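Local coordinates for uncharacterized protein (Exiguobacterium sibiricum, PDB 3B77) that is of unknown function but carries a bacterial pleckstrin-homology domain joined to a long helical hairpin that probably mediates oligomerisation, at residues Gly5-Pro10 / Phe32-Lys37; Asp26-Tyr31 / Phe43-Leu48; Tyr68-Ile73 / Asn179-Gly184; Phe134-Leu139 / Asp169-His174. One frame throughout, in Å; residues are numbered along the deposited sequence.

Contact 1: Gly5-Pro10 / Phe32-Lys37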
loop_
_atom_site.group_PDB
_atom_site.type_symbol
_atom_site.label_atom_id
_atom_site.label_comp_id
_atom_site.label_asym_id
_atom_site.label_seq_id
_atom_site.Cartn_x
_atom_site.Cartn_y
_atom_site.Cartn_z
ATOM N N GLY A 5 -9.329 10.428 66.750
ATOM C CA GLY A 5 -10.295 11.476 66.428
ATOM C C GLY A 5 -11.704 11.307 66.919
ATOM O O GLY A 5 -12.116 10.216 67.267
ATOM N N GLN A 6 -12.441 12.420 66.915
ATOM C CA GLN A 6 -13.820 12.467 67.386
ATOM C C GLN A 6 -14.766 12.884 66.270
ATOM O O GLN A 6 -14.543 13.887 65.605
ATOM C CB GLN A 6 -13.972 13.483 68.537
ATOM C CG GLN A 6 -13.051 13.283 69.762
ATOM C CD GLN A 6 -13.374 12.053 70.574
ATOM O OE1 GLN A 6 -14.530 11.756 70.846
ATOM N NE2 GLN A 6 -12.343 11.334 70.979
ATOM N N VAL A 7 -15.832 12.122 66.088
ATOM C CA VAL A 7 -16.888 12.507 65.181
ATOM C C VAL A 7 -17.621 13.679 65.812
ATOM O O VAL A 7 -18.108 13.581 66.947
ATOM C CB VAL A 7 -17.868 11.353 64.934
ATOM C CG1 VAL A 7 -19.011 11.802 64.030
ATOM C CG2 VAL A 7 -17.133 10.152 64.337
ATOM N N ILE A 8 -17.674 14.796 65.092
ATOM C CA ILE A 8 -18.322 15.998 65.584
ATOM C C ILE A 8 -19.805 15.961 65.220
ATOM O O ILE A 8 -20.176 15.496 64.153
ATOM C CB ILE A 8 -17.673 17.257 64.981
ATOM C CG1 ILE A 8 -16.143 17.278 65.207
ATOM C CG2 ILE A 8 -18.341 18.501 65.500
ATOM C CD1 ILE A 8 -15.680 17.084 66.629
ATOM N N HIS A 9 -20.645 16.464 66.111
ATOM C CA HIS A 9 -22.077 16.541 65.890
ATOM C C HIS A 9 -22.356 17.741 64.971
ATOM O O HIS A 9 -21.689 18.756 65.079
ATOM C CB HIS A 9 -22.783 16.727 67.240
ATOM C CG HIS A 9 -24.271 16.590 67.175
ATOM N ND1 HIS A 9 -25.102 17.637 66.842
ATOM C CD2 HIS A 9 -25.080 15.532 67.408
ATOM C CE1 HIS A 9 -26.356 17.227 66.858
ATOM N NE2 HIS A 9 -26.372 15.954 67.202
ATOM N N PRO A 10 -23.315 17.617 64.044
ATOM C CA PRO A 10 -23.756 18.692 63.148
ATOM C C PRO A 10 -23.958 20.081 63.757
ATOM O O PRO A 10 -23.747 21.085 63.074
ATOM C CB PRO A 10 -25.096 18.176 62.630
ATOM C CG PRO A 10 -24.961 16.708 62.645
ATOM C CD PRO A 10 -24.006 16.353 63.744
ATOM N N PHE A 32 -19.886 15.232 57.353
ATOM C CA PHE A 32 -19.196 14.408 58.326
ATOM C C PHE A 32 -17.887 15.064 58.677
ATOM O O PHE A 32 -17.132 15.440 57.794
ATOM C CB PHE A 32 -18.948 13.029 57.744
ATOM C CG PHE A 32 -18.932 11.937 58.778
ATOM C CD1 PHE A 32 -17.752 11.585 59.447
ATOM C CD2 PHE A 32 -20.099 11.255 59.094
ATOM C CE1 PHE A 32 -17.755 10.582 60.410
ATOM C CE2 PHE A 32 -20.091 10.262 60.029
ATOM C CZ PHE A 32 -18.920 9.923 60.687
ATOM N N LEU A 33 -17.629 15.231 59.965
ATOM C CA LEU A 33 -16.410 15.875 60.420
ATOM C C LEU A 33 -15.813 15.030 61.529
ATOM O O LEU A 33 -16.531 14.527 62.404
ATOM C CB LEU A 33 -16.691 17.307 60.873
ATOM C CG LEU A 33 -15.556 18.224 61.352
ATOM C CD1 LEU A 33 -14.438 18.408 60.365
ATOM C CD2 LEU A 33 -16.153 19.552 61.654
ATOM N N ILE A 34 -14.508 14.817 61.428
ATOM C CA ILE A 34 -13.733 14.085 62.405
ATOM C C ILE A 34 -12.627 15.038 62.796
ATOM O O ILE A 34 -11.884 15.545 61.938
ATOM C CB ILE A 34 -13.097 12.821 61.817
ATOM C CG1 ILE A 34 -14.178 11.808 61.419
ATOM C CG2 ILE A 34 -12.099 12.218 62.817
ATOM C CD1 ILE A 34 -13.668 10.635 60.617
ATOM N N LYS A 35 -12.562 15.332 64.088
ATOM C CA LYS A 35 -11.561 16.235 64.604
ATOM C C LYS A 35 -10.657 15.476 65.562
ATOM O O LYS A 35 -11.115 14.777 66.445
ATOM C CB LYS A 35 -12.215 17.443 65.292
ATOM C CG LYS A 35 -11.255 18.646 65.481
ATOM C CD LYS A 35 -11.854 19.761 66.363
ATOM C CE LYS A 35 -13.059 20.471 65.714
ATOM N NZ LYS A 35 -13.712 21.463 66.652
ATOM N N SER A 36 -9.367 15.591 65.316
ATOM C CA SER A 36 -8.334 15.094 66.186
ATOM C C SER A 36 -7.517 16.294 66.704
ATOM O O SER A 36 -7.737 17.462 66.339
ATOM C CB SER A 36 -7.459 14.096 65.426
ATOM O OG SER A 36 -6.070 14.396 65.503
ATOM N N LYS A 37 -6.581 15.988 67.586
ATOM C CA LYS A 37 -5.684 16.978 68.160
ATOM C C LYS A 37 -4.840 17.639 67.083
ATOM O O LYS A 37 -4.525 18.820 67.183
ATOM C CB LYS A 37 -4.777 16.277 69.187
ATOM C CG LYS A 37 -3.664 17.110 69.820
ATOM C CD LYS A 37 -2.878 16.286 70.855
ATOM C CE LYS A 37 -3.741 15.874 72.071
ATOM N NZ LYS A 37 -2.958 15.284 73.213
HETATM O O HOH W 1 -20.288 14.182 61.642
#
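Gln-6 and Lys-35 form an antiparallel hydrogen-bonded pair, and Val-7 and Ile-34 the non-hydrogen-bonded pair next to it, on short runs of chain whose directions differ by 137°. Lys-35 O accepts from Gln-6 N at 2.7 Å, and Lys-35 N returns a bond to Gln-6 O at 2.9 Å. Two residues on, past the Val-7 and Ile-34 pair, Ile-8 N reaches Leu-33 O at 2.9 Å. A water fills in for the return bond, donating to Ile-8 O at 2.8 Å and accepting weakly from Leu-33 N. Val-7 shares its face of the sheet with Ile-34. Both of its methyls come obliquely to the far end of the Phe-32 ring, CG1 lying 3.8 Å from Phe-32 CZ and CG2 4.0 Å from Phe-32 CE1; the fork straddles this corner because CG1 is anti to the backbone N (chi1 177°). With a glycine here both methyls are gone, and the end of the Phe-32 ring would probably lose its cover on this side and be freer to tilt. Ile-8 leans across the strand pair: its chain bends at chi2 (-52°) and brings CD1 to 3.7 Å from Lys-35 CB, while its CG1 packs 4.0 Å from Leu-33 CG. Val-103 and His-110 complete the surroundings of Val-7, and Gly-5 makes backbone bonds to Asp-102 and Asp-104 of the other sheet. The short strand 6-7 thus borders one sheet and bridges to the second, on the side where the helix beginning at 108 closes the two-sheet sandwich, as in the pleckstrin-homology fold.

Contact 2: Asp26-Tyr31 / Phe43-Leu48; sequences DGEKIY and FTNLAL
An ST turn headed by Thr-44, between strands 39-44 and 47-52, meets Glu-28 on the chain leading into strand 30-35. Thr-44 OG1 donates to Glu-28 OE2 at 2.5 Å, arriving on the anti side and 20° out of the carboxylate plane. The same hydroxyl accepts from Leu-46 N at 3.0 Å and from Ala-47 N at 2.9 Å, so three bonds fix its rotation; chi1 of 81° sets it between the backbone N and the carbonyl carbon, facing back into the turn. Glu-28 comes to it as an extended chain crossing the threonine at about a right angle, with CB laid 3.6 Å from Leu-46 CD1. A valine in place of Thr-44 would probably leave Glu-28 OE2 without this donor and the two turn amides without their acceptor. The carboxylate has further support, a salt bridge from OE2 to Arg-65 and a bond from Leu-23 N to OE1, which probably favours its charged form. In the hairpin itself, Ile-30 and Thr-44 make an antiparallel non-hydrogen-bonded pair, beside which Tyr-31 N binds Phe-43 O at 2.8 Å. Beyond that pair the side chain of Asn-45 stands in for a strand carbonyl, its OD1 accepting an almost straight bond from Lys-29 N, 2.9 Å away and above the amide plane; the backbone Asn-45 N gives a longer bond to Lys-29 O. Tyr-31 CE1 packs obliquely against Asn-45 CB at 3.8 Å.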
loop_
_atom_site.group_PDB
_atom_site.type_symbol
_atom_site.label_atom_id
_atom_site.label_comp_id
_atom_site.label_asym_id
_atom_site.label_seq_id
_atom_site.Cartn_x
_atom_site.Cartn_y
_atom_site.Cartn_z
ATOM N N ASP A 26 -20.935 28.364 47.209
ATOM C CA ASP A 26 -21.365 27.424 46.168
ATOM C C ASP A 26 -22.266 26.315 46.681
ATOM O O ASP A 26 -22.433 25.304 46.003
ATOM C CB ASP A 26 -20.159 26.795 45.480
ATOM C CG ASP A 26 -19.203 27.826 44.954
ATOM O OD1 ASP A 26 -18.501 28.443 45.777
ATOM O OD2 ASP A 26 -19.157 28.016 43.722
ATOM N N GLY A 27 -22.860 26.515 47.857
ATOM C CA GLY A 27 -23.785 25.553 48.443
ATOM C C GLY A 27 -23.133 24.283 48.976
ATOM O O GLY A 27 -23.799 23.253 49.157
ATOM N N GLU A 28 -21.836 24.352 49.242
ATOM C CA GLU A 28 -21.127 23.228 49.798
ATOM C C GLU A 28 -21.525 23.054 51.271
ATOM O O GLU A 28 -21.521 24.003 52.059
ATOM C CB GLU A 28 -19.620 23.411 49.662
ATOM C CG GLU A 28 -18.862 22.148 50.006
ATOM C CD GLU A 28 -17.387 22.323 49.953
ATOM O OE1 GLU A 28 -16.940 23.468 50.096
ATOM O OE2 GLU A 28 -16.660 21.309 49.807
ATOM N N LYS A 29 -21.846 21.817 51.630
ATOM C CA LYS A 29 -22.406 21.506 52.923
ATOM C C LYS A 29 -21.609 20.359 53.575
ATOM O O LYS A 29 -21.241 19.401 52.910
ATOM C CB LYS A 29 -23.886 21.172 52.700
ATOM C CG LYS A 29 -24.590 20.465 53.840
ATOM C CD LYS A 29 -26.108 20.405 53.630
ATOM C CE LYS A 29 -26.744 19.402 54.577
ATOM N NZ LYS A 29 -26.174 19.536 55.928
ATOM N N ILE A 30 -21.323 20.476 54.873
ATOM C CA ILE A 30 -20.541 19.457 55.605
ATOM C C ILE A 30 -21.445 18.330 56.040
ATOM O O ILE A 30 -22.465 18.577 56.657
ATOM C CB ILE A 30 -19.886 20.002 56.876
ATOM C CG1 ILE A 30 -19.008 21.221 56.584
ATOM C CG2 ILE A 30 -19.039 18.934 57.518
ATOM C CD1 ILE A 30 -18.435 21.902 57.828
ATOM N N TYR A 31 -21.076 17.096 55.706
ATOM C CA TYR A 31 -21.851 15.907 56.069
ATOM C C TYR A 31 -21.179 15.046 57.121
ATOM O O TYR A 31 -21.828 14.216 57.738
ATOM C CB TYR A 31 -22.141 15.062 54.838
ATOM C CG TYR A 31 -23.242 15.619 53.971
ATOM C CD1 TYR A 31 -22.957 16.526 52.971
ATOM C CD2 TYR A 31 -24.570 15.237 54.159
ATOM C CE1 TYR A 31 -23.941 17.048 52.175
ATOM C CE2 TYR A 31 -25.573 15.763 53.364
ATOM C CZ TYR A 31 -25.238 16.668 52.368
ATOM O OH TYR A 31 -26.187 17.214 51.543
ATOM N N PHE A 43 -15.815 16.099 55.419
ATOM C CA PHE A 43 -16.410 15.475 54.239
ATOM C C PHE A 43 -17.656 16.244 53.832
ATOM O O PHE A 43 -18.642 16.239 54.545
ATOM C CB PHE A 43 -16.784 14.026 54.517
ATOM C CG PHE A 43 -15.607 13.141 54.831
ATOM C CD1 PHE A 43 -15.106 13.066 56.123
ATOM C CD2 PHE A 43 -15.013 12.388 53.840
ATOM C CE1 PHE A 43 -14.028 12.236 56.419
ATOM C CE2 PHE A 43 -13.964 11.569 54.110
ATOM C CZ PHE A 43 -13.454 11.483 55.405
ATOM N N THR A 44 -17.593 16.892 52.671
ATOM C CA THR A 44 -18.709 17.678 52.142
ATOM C C THR A 44 -19.279 16.971 50.918
ATOM O O THR A 44 -18.758 15.913 50.499
ATOM C CB THR A 44 -18.276 19.113 51.703
ATOM O OG1 THR A 44 -17.682 19.066 50.404
ATOM C CG2 THR A 44 -17.299 19.741 52.694
ATOM N N ASN A 45 -20.347 17.559 50.359
ATOM C CA ASN A 45 -20.958 17.044 49.144
ATOM C C ASN A 45 -20.048 17.149 47.934
ATOM O O ASN A 45 -20.184 16.380 46.999
ATOM C CB ASN A 45 -22.288 17.739 48.842
ATOM C CG ASN A 45 -22.163 19.226 48.778
ATOM O OD1 ASN A 45 -21.448 19.828 49.565
ATOM N ND2 ASN A 45 -22.856 19.833 47.851
ATOM N N LEU A 46 -19.098 18.076 47.966
ATOM C CA LEU A 46 -18.206 18.294 46.847
ATOM C C LEU A 46 -16.792 17.776 47.026
ATOM O O LEU A 46 -16.133 17.481 46.022
ATOM C CB LEU A 46 -18.115 19.783 46.540
ATOM C CG LEU A 46 -19.416 20.548 46.348
ATOM C CD1 LEU A 46 -19.109 22.054 46.356
ATOM C CD2 LEU A 46 -20.239 20.129 45.086
ATOM N N ALA A 47 -16.302 17.687 48.265
ATOM C CA ALA A 47 -14.880 17.398 48.504
ATOM C C ALA A 47 -14.558 16.938 49.908
ATOM O O ALA A 47 -15.412 17.011 50.818
ATOM C CB ALA A 47 -14.034 18.642 48.226
ATOM N N LEU A 48 -13.313 16.435 50.047
ATOM C CA LEU A 48 -12.653 16.215 51.342
ATOM C C LEU A 48 -11.742 17.461 51.620
ATOM O O LEU A 48 -10.791 17.772 50.879
ATOM C CB LEU A 48 -11.815 14.919 51.378
ATOM C CG LEU A 48 -10.876 14.748 52.591
ATOM C CD1 LEU A 48 -11.639 14.694 53.931
ATOM C CD2 LEU A 48 -9.939 13.522 52.419
#

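Contact 3: Tyr68-Ile73 / Asn179-Gly184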
loop_
_atom_site.group_PDB
_atom_site.type_symbol
_atom_site.label_atom_id
_atom_site.label_comp_id
_atom_site.label_asym_id
_atom_site.label_seq_id
_atom_site.Cartn_x
_atom_site.Cartn_y
_atom_site.Cartn_z
ATOM N N TYR A 68 -14.223 15.533 44.776
ATOM C CA TYR A 68 -14.390 14.134 44.355
ATOM C C TYR A 68 -14.232 13.992 42.846
ATOM O O TYR A 68 -13.602 13.018 42.369
ATOM C CB TYR A 68 -15.766 13.587 44.783
ATOM C CG TYR A 68 -16.052 13.760 46.260
ATOM C CD1 TYR A 68 -15.122 13.367 47.221
ATOM C CD2 TYR A 68 -17.244 14.305 46.689
ATOM C CE1 TYR A 68 -15.381 13.528 48.583
ATOM C CE2 TYR A 68 -17.519 14.457 48.023
ATOM C CZ TYR A 68 -16.592 14.077 48.978
ATOM O OH TYR A 68 -16.876 14.261 50.314
ATOM N N ALA A 69 -14.796 14.980 42.127
ATOM C CA ALA A 69 -14.762 15.042 40.651
ATOM C C ALA A 69 -13.370 14.946 40.056
ATOM O O ALA A 69 -13.237 14.442 38.973
ATOM C CB ALA A 69 -15.452 16.298 40.146
ATOM N N HIS A 70 -12.351 15.438 40.741
ATOM C CA HIS A 70 -10.976 15.387 40.241
ATOM C C HIS A 70 -10.116 14.414 41.018
ATOM O O HIS A 70 -9.013 14.086 40.582
ATOM C CB HIS A 70 -10.333 16.777 40.303
ATOM C CG HIS A 70 -11.115 17.820 39.577
ATOM N ND1 HIS A 70 -11.392 17.732 38.227
ATOM C CD2 HIS A 70 -11.710 18.958 40.012
ATOM C CE1 HIS A 70 -12.131 18.768 37.862
ATOM N NE2 HIS A 70 -12.339 19.527 38.924
ATOM N N TYR A 71 -10.585 13.989 42.193
ATOM C CA TYR A 71 -9.851 13.030 43.022
ATOM C C TYR A 71 -10.791 11.905 43.407
ATOM O O TYR A 71 -11.517 12.008 44.378
ATOM C CB TYR A 71 -9.304 13.708 44.270
ATOM C CG TYR A 71 -8.360 14.827 43.981
ATOM C CD1 TYR A 71 -7.031 14.580 43.766
ATOM C CD2 TYR A 71 -8.799 16.120 43.911
ATOM C CE1 TYR A 71 -6.158 15.586 43.488
ATOM C CE2 TYR A 71 -7.939 17.138 43.636
ATOM C CZ TYR A 71 -6.618 16.868 43.411
ATOM O OH TYR A 71 -5.722 17.893 43.122
ATOM N N PRO A 72 -10.806 10.833 42.624
ATOM C CA PRO A 72 -11.640 9.672 42.949
ATOM C C PRO A 72 -11.289 8.885 44.224
ATOM O O PRO A 72 -10.104 8.723 44.580
ATOM C CB PRO A 72 -11.452 8.763 41.733
ATOM C CG PRO A 72 -10.920 9.663 40.655
ATOM C CD PRO A 72 -10.084 10.643 41.358
ATOM N N ILE A 73 -12.347 8.377 44.859
ATOM C CA ILE A 73 -12.256 7.564 46.071
ATOM C C ILE A 73 -12.177 6.120 45.679
ATOM O O ILE A 73 -12.915 5.679 44.810
ATOM C CB ILE A 73 -13.463 7.808 47.015
ATOM C CG1 ILE A 73 -13.447 9.273 47.483
ATOM C CG2 ILE A 73 -13.422 6.888 48.199
ATOM C CD1 ILE A 73 -14.609 9.664 48.287
ATOM N N ASN A 179 -18.430 12.217 35.390
ATOM C CA ASN A 179 -17.549 12.793 36.413
ATOM C C ASN A 179 -18.396 13.728 37.249
ATOM O O ASN A 179 -18.123 14.928 37.284
ATOM C CB ASN A 179 -16.433 13.637 35.818
ATOM C CG ASN A 179 -15.456 12.843 35.057
ATOM O OD1 ASN A 179 -14.680 12.074 35.626
ATOM N ND2 ASN A 179 -15.421 13.075 33.757
ATOM N N GLN A 180 -19.415 13.203 37.924
ATOM C CA GLN A 180 -20.296 14.061 38.709
ATOM C C GLN A 180 -19.565 14.768 39.857
ATOM O O GLN A 180 -18.587 14.266 40.421
ATOM C CB GLN A 180 -21.545 13.313 39.156
ATOM C CG GLN A 180 -21.484 12.500 40.411
ATOM C CD GLN A 180 -22.825 11.732 40.671
ATOM O OE1 GLN A 180 -23.381 11.074 39.763
ATOM N NE2 GLN A 180 -23.333 11.814 41.909
ATOM N N LYS A 181 -20.027 15.965 40.168
ATOM C CA LYS A 181 -19.371 16.796 41.172
ATOM C C LYS A 181 -19.906 16.568 42.580
ATOM O O LYS A 181 -19.140 16.532 43.546
ATOM C CB LYS A 181 -19.514 18.280 40.777
ATOM C CG LYS A 181 -18.463 18.692 39.767
ATOM C CD LYS A 181 -18.805 19.930 38.965
ATOM C CE LYS A 181 -17.502 20.554 38.361
ATOM N NZ LYS A 181 -16.427 19.531 38.000
ATOM N N ASP A 182 -21.220 16.380 42.653
ATOM C CA ASP A 182 -21.951 16.336 43.891
ATOM C C ASP A 182 -22.388 14.912 44.301
ATOM O O ASP A 182 -23.019 14.181 43.539
ATOM C CB ASP A 182 -23.180 17.238 43.735
ATOM C CG ASP A 182 -23.759 17.656 45.026
ATOM O OD1 ASP A 182 -23.689 16.907 46.010
ATOM O OD2 ASP A 182 -24.307 18.754 45.054
ATOM N N PHE A 183 -22.076 14.570 45.546
ATOM C CA PHE A 183 -22.353 13.277 46.123
ATOM C C PHE A 183 -23.034 13.470 47.467
ATOM O O PHE A 183 -22.907 12.628 48.371
ATOM C CB PHE A 183 -21.036 12.515 46.298
ATOM C CG PHE A 183 -20.449 12.000 45.001
ATOM C CD1 PHE A 183 -20.867 10.797 44.470
ATOM C CD2 PHE A 183 -19.463 12.714 44.329
ATOM C CE1 PHE A 183 -20.346 10.340 43.302
ATOM C CE2 PHE A 183 -18.917 12.233 43.158
ATOM C CZ PHE A 183 -19.363 11.048 42.648
ATOM N N GLY A 184 -23.754 14.578 47.610
ATOM C CA GLY A 184 -24.476 14.838 48.842
ATOM C C GLY A 184 -25.487 13.744 49.155
ATOM O O GLY A 184 -25.577 13.278 50.290
HETATM O O HOH W 2 -16.541 17.283 43.359
#
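Lys-181 O receives a water at 2.7 Å, and the same water accepts from Ala-69 N at 3.1 Å, so a single solvent molecule joins two loops that have no direct hydrogen bond between them. The carbonyl oxygen also lies at the edge of the Tyr-68 ring, near its plane. Beside this bridge the side chains of Tyr-68 and Phe-183 run past one another head to tail, their ring planes 80° apart, in an oblique pair that is neither a stack nor edge-to-face; its nearest atoms are Tyr-68 CD2 and Phe-183 CD2, 3.6 Å apart. Phe-183 CE2 also touches Tyr-68 CB. The far end of the tyrosine is held by outside partners, its OH bonding to Thr-44 O and to Tyr-187 OH. Ala-69 fits its methyl against the other loop, 3.7 Å from Gln-180 O and 3.9 Å from Lys-181 CG. Past that methyl runs the lysine chain, bent only at its last torsion, which leaves NZ 4.2 Å from His-70 NE2. The salt bridge of Lys-181 NZ is with Glu-127 of the second subunit, which also packs on His-70; the lysine would probably disfavour a proton on the imidazole, an effect the glutamate may partly offset. Behind Phe-183, Gln-180 NE2 lies over one face of the ring, offset toward its rim, and donates to Asp-182 O. Asp-182 OD1 takes Gly-184 N at 2.8 Å in an Asx turn, with Phe-183 at the N-cap of helix 184-191. This is a loop-to-loop junction, where a connection between the two sheets of the pleckstrin-homology domain meets the link between the last two helices.

Contact 4: Phe134-Leu139 / Asp169-His174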
loop_
_atom_site.group_PDB
_atom_site.type_symbol
_atom_site.label_atom_id
_atom_site.label_comp_id
_atom_site.label_asym_id
_atom_site.label_seq_id
_atom_site.Cartn_x
_atom_site.Cartn_y
_atom_site.Cartn_z
ATOM N N PHE A 134 -17.299 3.748 27.155
ATOM C CA PHE A 134 -18.293 3.413 26.117
ATOM C C PHE A 134 -18.725 4.645 25.332
ATOM O O PHE A 134 -19.071 4.554 24.130
ATOM C CB PHE A 134 -19.587 2.792 26.695
ATOM C CG PHE A 134 -19.391 1.513 27.489
ATOM C CD1 PHE A 134 -18.460 0.557 27.115
ATOM C CD2 PHE A 134 -20.186 1.249 28.593
ATOM C CE1 PHE A 134 -18.316 -0.606 27.839
ATOM C CE2 PHE A 134 -20.041 0.086 29.312
ATOM C CZ PHE A 134 -19.116 -0.835 28.936
ATOM N N ALA A 135 -18.800 5.776 26.035
ATOM C CA ALA A 135 -19.202 7.048 25.427
ATOM C C ALA A 135 -18.217 7.428 24.309
ATOM O O ALA A 135 -18.647 7.803 23.183
ATOM C CB ALA A 135 -19.302 8.151 26.484
ATOM N N ASN A 136 -16.922 7.237 24.582
ATOM C CA ASN A 136 -15.895 7.612 23.624
ATOM C C ASN A 136 -15.847 6.645 22.473
ATOM O O ASN A 136 -15.743 7.054 21.300
ATOM C CB ASN A 136 -14.511 7.724 24.279
ATOM C CG ASN A 136 -14.437 8.838 25.356
ATOM O OD1 ASN A 136 -15.243 9.796 25.362
ATOM N ND2 ASN A 136 -13.437 8.711 26.280
ATOM N N SER A 137 -15.936 5.358 22.802
ATOM C CA SER A 137 -15.949 4.314 21.792
ATOM C C SER A 137 -17.118 4.449 20.863
ATOM O O SER A 137 -16.975 4.162 19.674
ATOM C CB SER A 137 -15.978 2.922 22.443
ATOM O OG SER A 137 -14.795 2.696 23.192
ATOM N N SER A 138 -18.283 4.834 21.395
ATOM C CA SER A 138 -19.457 5.023 20.537
ATOM C C SER A 138 -19.210 6.173 19.575
ATOM O O SER A 138 -19.725 6.159 18.436
ATOM C CB SER A 138 -20.765 5.270 21.344
ATOM O OG SER A 138 -21.013 4.210 22.271
ATOM N N LEU A 139 -18.442 7.171 20.028
ATOM C CA LEU A 139 -18.195 8.355 19.199
ATOM C C LEU A 139 -17.362 7.974 17.982
ATOM O O LEU A 139 -17.679 8.317 16.829
ATOM C CB LEU A 139 -17.619 9.530 20.005
ATOM C CG LEU A 139 -17.539 10.826 19.175
ATOM C CD1 LEU A 139 -17.550 12.077 20.005
ATOM C CD2 LEU A 139 -16.313 10.797 18.247
ATOM N N ASP A 169 -20.864 18.463 22.034
ATOM C CA ASP A 169 -21.892 18.170 23.021
ATOM C C ASP A 169 -21.811 16.774 23.621
ATOM O O ASP A 169 -22.075 16.598 24.797
ATOM C CB ASP A 169 -23.293 18.344 22.409
ATOM C CG ASP A 169 -23.629 19.814 22.141
ATOM O OD1 ASP A 169 -22.967 20.681 22.813
ATOM O OD2 ASP A 169 -24.564 20.106 21.305
ATOM N N TRP A 170 -21.571 15.787 22.785
ATOM C CA TRP A 170 -21.451 14.435 23.233
ATOM C C TRP A 170 -20.199 14.317 24.154
ATOM O O TRP A 170 -20.287 13.841 25.269
ATOM C CB TRP A 170 -21.321 13.536 22.001
ATOM C CG TRP A 170 -21.139 12.093 22.319
ATOM C CD1 TRP A 170 -19.980 11.483 22.600
ATOM C CD2 TRP A 170 -22.160 11.093 22.426
ATOM N NE1 TRP A 170 -20.186 10.161 22.871
ATOM C CE2 TRP A 170 -21.515 9.879 22.758
ATOM C CE3 TRP A 170 -23.546 11.103 22.275
ATOM C CZ2 TRP A 170 -22.212 8.686 22.980
ATOM C CZ3 TRP A 170 -24.246 9.912 22.463
ATOM C CH2 TRP A 170 -23.581 8.725 22.829
ATOM N N LEU A 171 -19.056 14.814 23.723
ATOM C CA LEU A 171 -17.852 14.636 24.548
ATOM C C LEU A 171 -18.061 15.326 25.889
ATOM O O LEU A 171 -17.685 14.805 26.948
ATOM C CB LEU A 171 -16.602 15.194 23.847
ATOM C CG LEU A 171 -16.109 14.429 22.640
ATOM C CD1 LEU A 171 -14.734 14.964 22.117
ATOM C CD2 LEU A 171 -15.933 13.000 23.069
ATOM N N GLN A 172 -18.750 16.470 25.818
ATOM C CA GLN A 172 -18.925 17.311 26.969
ATOM C C GLN A 172 -19.989 16.792 27.903
ATOM O O GLN A 172 -19.781 16.712 29.115
ATOM C CB GLN A 172 -19.322 18.696 26.512
ATOM C CG GLN A 172 -19.426 19.632 27.678
ATOM C CD GLN A 172 -20.219 20.811 27.345
ATOM O OE1 GLN A 172 -21.316 20.663 26.750
ATOM N NE2 GLN A 172 -19.718 22.024 27.743
ATOM N N GLY A 173 -21.157 16.502 27.345
ATOM C CA GLY A 173 -22.273 15.967 28.124
ATOM C C GLY A 173 -21.804 14.767 28.910
ATOM O O GLY A 173 -22.028 14.678 30.078
ATOM N N HIS A 174 -21.092 13.871 28.269
ATOM C CA HIS A 174 -20.654 12.664 28.909
ATOM C C HIS A 174 -19.591 12.921 29.967
ATOM O O HIS A 174 -19.635 12.293 31.027
ATOM C CB HIS A 174 -20.198 11.621 27.865
ATOM C CG HIS A 174 -21.346 10.959 27.138
ATOM N ND1 HIS A 174 -21.979 9.840 27.626
ATOM C CD2 HIS A 174 -21.993 11.280 25.991
ATOM C CE1 HIS A 174 -22.954 9.488 26.808
ATOM N NE2 HIS A 174 -22.986 10.347 25.805
HETATM O O HOH W 3 -15.906 12.128 27.210
#
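Trp-170 turns the edge of its indole toward the neighbouring helix and donates from NE1 to Ala-135 O at 2.8 Å. The acceptor lies in the plane of the indole, whereas the N-H stands above the plane of the carbonyl, 49° out of it; Leu-139 N reaches the same oxygen from the opposite face. With CG anti to the backbone N (chi1 178°), the indole spans the gap between the two antiparallel arms, 108-146 and 156-178, of the helical hairpin in the YvbH-like region, probably an oligomerisation element; the axes here are 10.2 Å apart. Leu-139 runs alongside it in the opposite sense, setting CD1 3.6 Å from Trp-170 CD1 and equally close to Leu-171 CD2, which it meets at about a right angle. His-174 lies flat against Ala-135: the CB methyl makes a CH-pi contact 3.7 Å from the ring centroid, and His-174 NE2 sits over one face of Trp-170. At the margin a water donates to both Asn-136 OD1 and Leu-171 O. Ser-138 OG bonds to Ser-167 OG of the third subunit, and Phe-168 of that subunit meets His-174 edge-to-face. Because His-174 ND1 is bonded to Trp-178 NE1, an indole that can only donate, ND1 is probably unprotonated, consistent with a neutral ring.

Overall arrangement
From the N terminus, contact 1 closes the first loop by pairing 5-10 with 32-37, and contact 2 crosses it, since 26-31 precedes 32-37 yet pairs with the later 43-48. Both use strand 30-35, and Phe-32 and Phe-43 are bonded through their backbones, so the two are continuous in one sheet. Contact 3 then closes the longest loop, from 68-73 to 179-184, and contact 4 lies within that span, zipping helix 108-146 to helix 156-178 along the hairpin. Contacts 2 and 3 touch through the backbones of Asn-45 and Phe-183, which ties the turn after strand 39-44 to the link between the last two helices; contact 4 is about 19 Å from contact 3, centre to centre.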